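Local atomic coordinates of putative secreted glycosylhydrolase (Parabacteroides distasonis ATCC 8503, PDB entry 3IMM), a protein that is a putative secreted glycoside hydrolase, probably cleaving sugar linkages, though its natural substrate is not established. Residues E50-F55 with W122-I127; F55-G60 with K117-W122. All coordinates share one frame; numbering follows the deposited sequence.

Contact 1: E50-F55 with W122-I127; sequences ELDLDF and WNHMRI
Leu51, Leu53 and Phe55 pair with Ile127, Met125 and Asn123 as the hydrogen-bonded positions of two antiparallel strands, whose axes approach to 4.5 Å at 159°. Each pair exchanges two N-H...O bonds, Leu51 N to Ile127 O nearly straight at 170°. Between them, Asp52 faces Arg126 and Asp54 faces His124. Arg126 grips the Asp52 carboxylate side-on, nearly coplanar with it: NE meets the syn lone pair of OD1 at 2.6 Å and NH2 reaches OD2 at 3.2 Å. OD2 also receives a weak, bent bond from His124 NE2. Glu50 OE2 forms a salt bridge with Arg199, while OE1 only lies near Arg126. The strands are neighbours in the larger antiparallel sheet of a concanavalin-clan fold. The face bearing Leu51, Leu53 and Phe55 is largely apolar, Asn123 the polar exception: Leu51 CD2 and Leu53 CD2 approach Ile127 CD1, Met125 (selenomethionine) lays CB against the Phe55 ring edge, and Ile82 packs on Met125 and Ile127. Phe55 CG sits between its backbone N and carbonyl carbon (chi1 68°), which brings the ring face against Asn123 CB, 3.7 Å from the centroid. Asn123 ND2 donates to Phe55 O at 3.0 Å, above the carbonyl plane, while its OD1 accepts from Lys117 N and Asn139 ND2.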
loop_
_atom_site.group_PDB
_atom_site.type_symbol
_atom_site.label_atom_id
_atom_site.label_comp_id
_atom_site.label_asym_id
_atom_site.label_seq_id
_atom_site.Cartn_x
_atom_site.Cartn_y
_atom_site.Cartn_z
ATOM N N GLU A 50 -3.391 11.116 6.590
ATOM C CA GLU A 50 -4.148 10.468 5.556
ATOM C C GLU A 50 -3.461 10.660 4.212
ATOM O O GLU A 50 -3.015 11.800 3.846
ATOM C CB GLU A 50 -5.610 10.922 5.523
ATOM C CG GLU A 50 -5.858 12.347 5.411
ATOM C CD GLU A 50 -7.337 12.688 5.581
ATOM O OE1 GLU A 50 -8.183 11.783 5.555
ATOM O OE2 GLU A 50 -7.642 13.864 5.757
ATOM N N LEU A 51 -3.338 9.533 3.508
ATOM C CA LEU A 51 -2.668 9.452 2.231
ATOM C C LEU A 51 -3.752 9.176 1.197
ATOM O O LEU A 51 -4.551 8.268 1.366
ATOM C CB LEU A 51 -1.611 8.338 2.294
ATOM C CG LEU A 51 -0.841 7.919 1.034
ATOM C CD1 LEU A 51 0.117 9.024 0.597
ATOM C CD2 LEU A 51 -0.086 6.602 1.258
ATOM N N ASP A 52 -3.788 9.999 0.152
ATOM C CA ASP A 52 -4.658 9.824 -1.013
ATOM C C ASP A 52 -3.806 9.515 -2.227
ATOM O O ASP A 52 -2.702 10.092 -2.411
ATOM C CB ASP A 52 -5.390 11.125 -1.328
ATOM C CG ASP A 52 -6.780 11.152 -0.824
ATOM O OD1 ASP A 52 -7.046 10.584 0.226
ATOM O OD2 ASP A 52 -7.600 11.758 -1.493
ATOM N N LEU A 53 -4.331 8.639 -3.076
ATOM C CA LEU A 53 -3.685 8.346 -4.339
ATOM C C LEU A 53 -4.683 7.755 -5.315
ATOM O O LEU A 53 -5.637 7.094 -4.918
ATOM C CB LEU A 53 -2.542 7.364 -4.136
ATOM C CG LEU A 53 -2.845 5.952 -3.595
ATOM C CD1 LEU A 53 -1.873 4.945 -4.166
ATOM C CD2 LEU A 53 -2.834 5.890 -2.058
ATOM N N ASP A 54 -4.452 8.010 -6.592
ATOM C CA ASP A 54 -5.183 7.372 -7.662
ATOM C C ASP A 54 -4.271 6.270 -8.102
ATOM O O ASP A 54 -3.042 6.429 -8.021
ATOM C CB ASP A 54 -5.425 8.330 -8.839
ATOM C CG ASP A 54 -6.223 9.592 -8.449
ATOM O OD1 ASP A 54 -6.839 9.615 -7.369
ATOM O OD2 ASP A 54 -6.223 10.583 -9.234
ATOM N N PHE A 55 -4.848 5.148 -8.548
ATOM C CA PHE A 55 -4.088 4.138 -9.241
ATOM C C PHE A 55 -4.919 3.472 -10.332
ATOM O O PHE A 55 -6.166 3.439 -10.255
ATOM C CB PHE A 55 -3.541 3.112 -8.260
ATOM C CG PHE A 55 -4.575 2.264 -7.624
ATOM C CD1 PHE A 55 -4.955 1.041 -8.212
ATOM C CD2 PHE A 55 -5.160 2.640 -6.418
ATOM C CE1 PHE A 55 -5.903 0.229 -7.605
ATOM C CE2 PHE A 55 -6.135 1.837 -5.815
ATOM C CZ PHE A 55 -6.511 0.644 -6.406
ATOM N N TRP A 122 -9.403 4.176 -13.788
ATOM C CA TRP A 122 -8.739 4.823 -12.661
ATOM C C TRP A 122 -9.476 4.569 -11.369
ATOM O O TRP A 122 -10.705 4.591 -11.316
ATOM C CB TRP A 122 -8.492 6.329 -12.891
ATOM C CG TRP A 122 -7.277 6.554 -13.727
ATOM C CD1 TRP A 122 -7.246 6.679 -15.074
ATOM C CD2 TRP A 122 -5.908 6.586 -13.296
ATOM N NE1 TRP A 122 -5.967 6.808 -15.511
ATOM C CE2 TRP A 122 -5.118 6.774 -14.442
ATOM C CE3 TRP A 122 -5.276 6.499 -12.059
ATOM C CZ2 TRP A 122 -3.723 6.865 -14.388
ATOM C CZ3 TRP A 122 -3.886 6.550 -12.003
ATOM C CH2 TRP A 122 -3.125 6.746 -13.156
ATOM N N ASN A 123 -8.692 4.289 -10.340
ATOM C CA ASN A 123 -9.190 4.104 -8.979
ATOM C C ASN A 123 -8.710 5.208 -8.056
ATOM O O ASN A 123 -7.739 5.919 -8.346
ATOM C CB ASN A 123 -8.692 2.781 -8.381
ATOM C CG ASN A 123 -9.100 1.599 -9.188
ATOM O OD1 ASN A 123 -10.150 1.000 -8.961
ATOM N ND2 ASN A 123 -8.292 1.272 -10.174
ATOM N N HIS A 124 -9.398 5.336 -6.924
ATOM C CA HIS A 124 -8.958 6.252 -5.881
ATOM C C HIS A 124 -8.948 5.510 -4.547
ATOM O O HIS A 124 -9.826 4.692 -4.275
ATOM C CB HIS A 124 -9.837 7.518 -5.816
ATOM C CG HIS A 124 -9.409 8.453 -4.750
ATOM N ND1 HIS A 124 -9.990 8.464 -3.500
ATOM C CD2 HIS A 124 -8.378 9.322 -4.696
ATOM C CE1 HIS A 124 -9.370 9.353 -2.747
ATOM N NE2 HIS A 124 -8.397 9.894 -3.449
HETATM N N MSE A 125 -7.907 5.761 -3.755
HETATM C CA MSE A 125 -7.751 5.145 -2.451
HETATM C C MSE A 125 -7.277 6.208 -1.464
HETATM O O MSE A 125 -6.394 7.000 -1.764
HETATM C CB MSE A 125 -6.753 3.985 -2.507
HETATM C CG MSE A 125 -6.374 3.427 -1.156
HETATM SE SE MSE A 125 -5.082 1.957 -1.333
HETATM C CE MSE A 125 -6.358 0.685 -1.851
ATOM N N ARG A 126 -7.911 6.211 -0.307
ATOM C CA ARG A 126 -7.503 7.006 0.858
ATOM C C ARG A 126 -7.126 6.061 2.021
ATOM O O ARG A 126 -7.872 5.123 2.354
ATOM C CB ARG A 126 -8.628 7.942 1.284
ATOM C CG ARG A 126 -8.320 8.699 2.581
ATOM C CD ARG A 126 -9.282 9.804 2.791
ATOM N NE ARG A 126 -9.148 10.835 1.755
ATOM C CZ ARG A 126 -9.992 11.859 1.588
ATOM N NH1 ARG A 126 -11.003 12.066 2.415
ATOM N NH2 ARG A 126 -9.804 12.693 0.589
ATOM N N ILE A 127 -5.958 6.283 2.599
ATOM C CA ILE A 127 -5.467 5.465 3.715
ATOM C C ILE A 127 -5.295 6.412 4.888
ATOM O O ILE A 127 -4.539 7.352 4.800
ATOM C CB ILE A 127 -4.147 4.759 3.395
ATOM C CG1 ILE A 127 -4.259 3.989 2.079
ATOM C CG2 ILE A 127 -3.750 3.806 4.502
ATOM C CD1 ILE A 127 -2.895 3.516 1.558
#

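Contact 2: F55-G60 with K117-W122; sequences FKTDVG and KKPGEW
Lys56 lies across the indole of Trp122 where strand 49-57 runs out beside a type II beta turn, Lys118 to Glu121, that precedes strand 122-130 in this antiparallel sheet. The packed part of the contact is this aliphatic-on-aromatic layer. Lys56 CB stands 3.7 Å from the centroid of the Trp122 six-membered ring and only 6° off its normal, a CH-pi contact, and the Lys56 CD methylene continues over the same ring system to 3.7 Å from Trp122 NE1. CG of Lys56 is anti to the backbone N (chi1 177°), which brings it against Gly120 CA. Trp192 takes a cation-pi contact from Lys56, and Arg194 makes another with Trp122. With the Trp122 indole cut back to an alanine, the Lys56 methylenes would probably lose the face they pack on and Arg194 its cation-pi partner. One direct backbone bond joins the segments: Gly120 N donates to Thr57 O at 2.8 Å. Gly120, at phi 85°, occupies the third position of the turn, and Glu121 N closes it onto Lys118 O. Beyond Thr57 the packing thins, the one apolar side-chain touch being Val59 CG2 on Pro119 CG at 3.7 Å, between exposed Val59 and partly exposed Pro119. At Thr57 itself, water bridges the strand end to the turn and the residue before it. One molecule accepts from Thr57 N and donates to Glu121 O, with a longer bond to Lys118 O; a second accepts from Thr57 OG1 at 2.6 Å and donates to Lys117 O at 2.8 Å.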
loop_
_atom_site.group_PDB
_atom_site.type_symbol
_atom_site.label_atom_id
_atom_site.label_comp_id
_atom_site.label_asym_id
_atom_site.label_seq_id
_atom_site.Cartn_x
_atom_site.Cartn_y
_atom_site.Cartn_z
ATOM N N PHE A 55 -4.848 5.148 -8.548
ATOM C CA PHE A 55 -4.088 4.138 -9.241
ATOM C C PHE A 55 -4.919 3.472 -10.332
ATOM O O PHE A 55 -6.166 3.439 -10.255
ATOM C CB PHE A 55 -3.541 3.112 -8.260
ATOM C CG PHE A 55 -4.575 2.264 -7.624
ATOM C CD1 PHE A 55 -4.955 1.041 -8.212
ATOM C CD2 PHE A 55 -5.160 2.640 -6.418
ATOM C CE1 PHE A 55 -5.903 0.229 -7.605
ATOM C CE2 PHE A 55 -6.135 1.837 -5.815
ATOM C CZ PHE A 55 -6.511 0.644 -6.406
ATOM N N LYS A 56 -4.221 2.969 -11.357
ATOM C CA LYS A 56 -4.830 2.193 -12.461
ATOM C C LYS A 56 -4.122 0.850 -12.561
ATOM O O LYS A 56 -2.904 0.769 -12.534
ATOM C CB LYS A 56 -4.673 2.969 -13.773
ATOM C CG LYS A 56 -5.183 2.310 -15.062
ATOM C CD LYS A 56 -5.101 3.300 -16.271
ATOM C CE LYS A 56 -3.676 3.501 -16.723
ATOM N NZ LYS A 56 -3.569 4.272 -17.968
ATOM N N THR A 57 -4.887 -0.210 -12.696
ATOM C CA THR A 57 -4.304 -1.531 -12.814
ATOM C C THR A 57 -4.193 -1.991 -14.248
ATOM O O THR A 57 -4.804 -1.434 -15.162
ATOM C CB THR A 57 -5.126 -2.584 -12.028
ATOM O OG1 THR A 57 -6.375 -2.780 -12.684
ATOM C CG2 THR A 57 -5.350 -2.126 -10.587
ATOM N N ASP A 58 -3.342 -2.997 -14.393
ATOM C CA ASP A 58 -3.252 -3.886 -15.522
ATOM C C ASP A 58 -3.882 -5.236 -15.106
ATOM O O ASP A 58 -4.119 -5.502 -13.905
ATOM C CB ASP A 58 -1.767 -4.148 -15.744
ATOM C CG ASP A 58 -1.354 -4.160 -17.173
ATOM O OD1 ASP A 58 -2.224 -4.060 -18.062
ATOM O OD2 ASP A 58 -0.116 -4.212 -17.395
ATOM N N VAL A 59 -4.081 -6.124 -16.074
ATOM C CA VAL A 59 -4.574 -7.445 -15.782
ATOM C C VAL A 59 -3.524 -8.089 -14.882
ATOM O O VAL A 59 -2.356 -8.101 -15.221
ATOM C CB VAL A 59 -4.855 -8.301 -17.072
ATOM C CG1 VAL A 59 -5.132 -9.747 -16.708
ATOM C CG2 VAL A 59 -6.049 -7.723 -17.848
ATOM N N GLY A 60 -3.944 -8.512 -13.697
ATOM C CA GLY A 60 -3.103 -9.278 -12.779
ATOM C C GLY A 60 -2.162 -8.467 -11.919
ATOM O O GLY A 60 -1.293 -9.038 -11.264
ATOM N N LYS A 117 -11.764 -1.242 -9.722
ATOM C CA LYS A 117 -12.304 -1.261 -11.074
ATOM C C LYS A 117 -11.474 -2.202 -11.917
ATOM O O LYS A 117 -10.461 -2.744 -11.461
ATOM C CB LYS A 117 -12.348 0.159 -11.624
ATOM C CG LYS A 117 -13.389 0.969 -10.896
ATOM C CD LYS A 117 -13.288 2.399 -11.227
ATOM C CE LYS A 117 -14.397 3.204 -10.551
ATOM N NZ LYS A 117 -14.130 4.679 -10.773
ATOM N N LYS A 118 -11.921 -2.424 -13.141
ATOM C CA LYS A 118 -11.239 -3.341 -14.062
ATOM C C LYS A 118 -9.970 -2.705 -14.604
ATOM O O LYS A 118 -9.855 -1.495 -14.568
ATOM C CB LYS A 118 -12.189 -3.728 -15.203
ATOM C CG LYS A 118 -13.284 -4.679 -14.720
ATOM C CD LYS A 118 -14.013 -5.310 -15.874
ATOM C CE LYS A 118 -15.125 -6.227 -15.376
ATOM N NZ LYS A 118 -16.216 -6.322 -16.409
ATOM N N PRO A 119 -9.010 -3.524 -15.090
ATOM C CA PRO A 119 -7.780 -3.019 -15.629
ATOM C C PRO A 119 -8.043 -1.841 -16.520
ATOM O O PRO A 119 -9.007 -1.861 -17.263
ATOM C CB PRO A 119 -7.253 -4.199 -16.424
ATOM C CG PRO A 119 -7.647 -5.345 -15.582
ATOM C CD PRO A 119 -9.041 -5.001 -15.169
ATOM N N GLY A 120 -7.210 -0.809 -16.403
ATOM C CA GLY A 120 -7.319 0.389 -17.274
ATOM C C GLY A 120 -8.293 1.481 -16.856
ATOM O O GLY A 120 -8.373 2.525 -17.527
ATOM N N GLU A 121 -9.025 1.255 -15.756
ATOM C CA GLU A 121 -9.924 2.264 -15.190
ATOM C C GLU A 121 -9.258 2.870 -13.994
ATOM O O GLU A 121 -8.642 2.141 -13.241
ATOM C CB GLU A 121 -11.221 1.625 -14.711
ATOM C CG GLU A 121 -12.096 1.002 -15.782
ATOM C CD GLU A 121 -12.395 1.954 -16.914
ATOM O OE1 GLU A 121 -12.711 3.132 -16.626
ATOM O OE2 GLU A 121 -12.315 1.529 -18.092
ATOM N N TRP A 122 -9.403 4.176 -13.788
ATOM C CA TRP A 122 -8.739 4.823 -12.661
ATOM C C TRP A 122 -9.476 4.569 -11.369
ATOM O O TRP A 122 -10.705 4.591 -11.316
ATOM C CB TRP A 122 -8.492 6.329 -12.891
ATOM C CG TRP A 122 -7.277 6.554 -13.727
ATOM C CD1 TRP A 122 -7.246 6.679 -15.074
ATOM C CD2 TRP A 122 -5.908 6.586 -13.296
ATOM N NE1 TRP A 122 -5.967 6.808 -15.511
ATOM C CE2 TRP A 122 -5.118 6.774 -14.442
ATOM C CE3 TRP A 122 -5.276 6.499 -12.059
ATOM C CZ2 TRP A 122 -3.723 6.865 -14.388
ATOM C CZ3 TRP A 122 -3.886 6.550 -12.003
ATOM C CH2 TRP A 122 -3.125 6.746 -13.156
HETATM O O HOH W 1 -8.112 -4.239 -11.415
HETATM O O HOH W 2 -7.757 -0.098 -12.500
#

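From the N terminus, strand 49-57 first supplies residues 50-55 to contact 1 and then, continuing past Phe55, residues 55-60 to contact 2. The chain leaves for strands 62-69 and 80-85 of the second sheet and returns through a long loop to 117-122. Contact 2 therefore closes the inner loop, with 56 residues between its segments, and contact 1 the outer one, with 66; the two nest without crossing. Phe55 and Trp122 belong to both, and the centres lie 13 Å apart. Asn123 OD1 sits 2.9 Å from Lys117 N, a probable hydrogen bond that ties the sheet pairing of contact 1 to the incoming loop of contact 2.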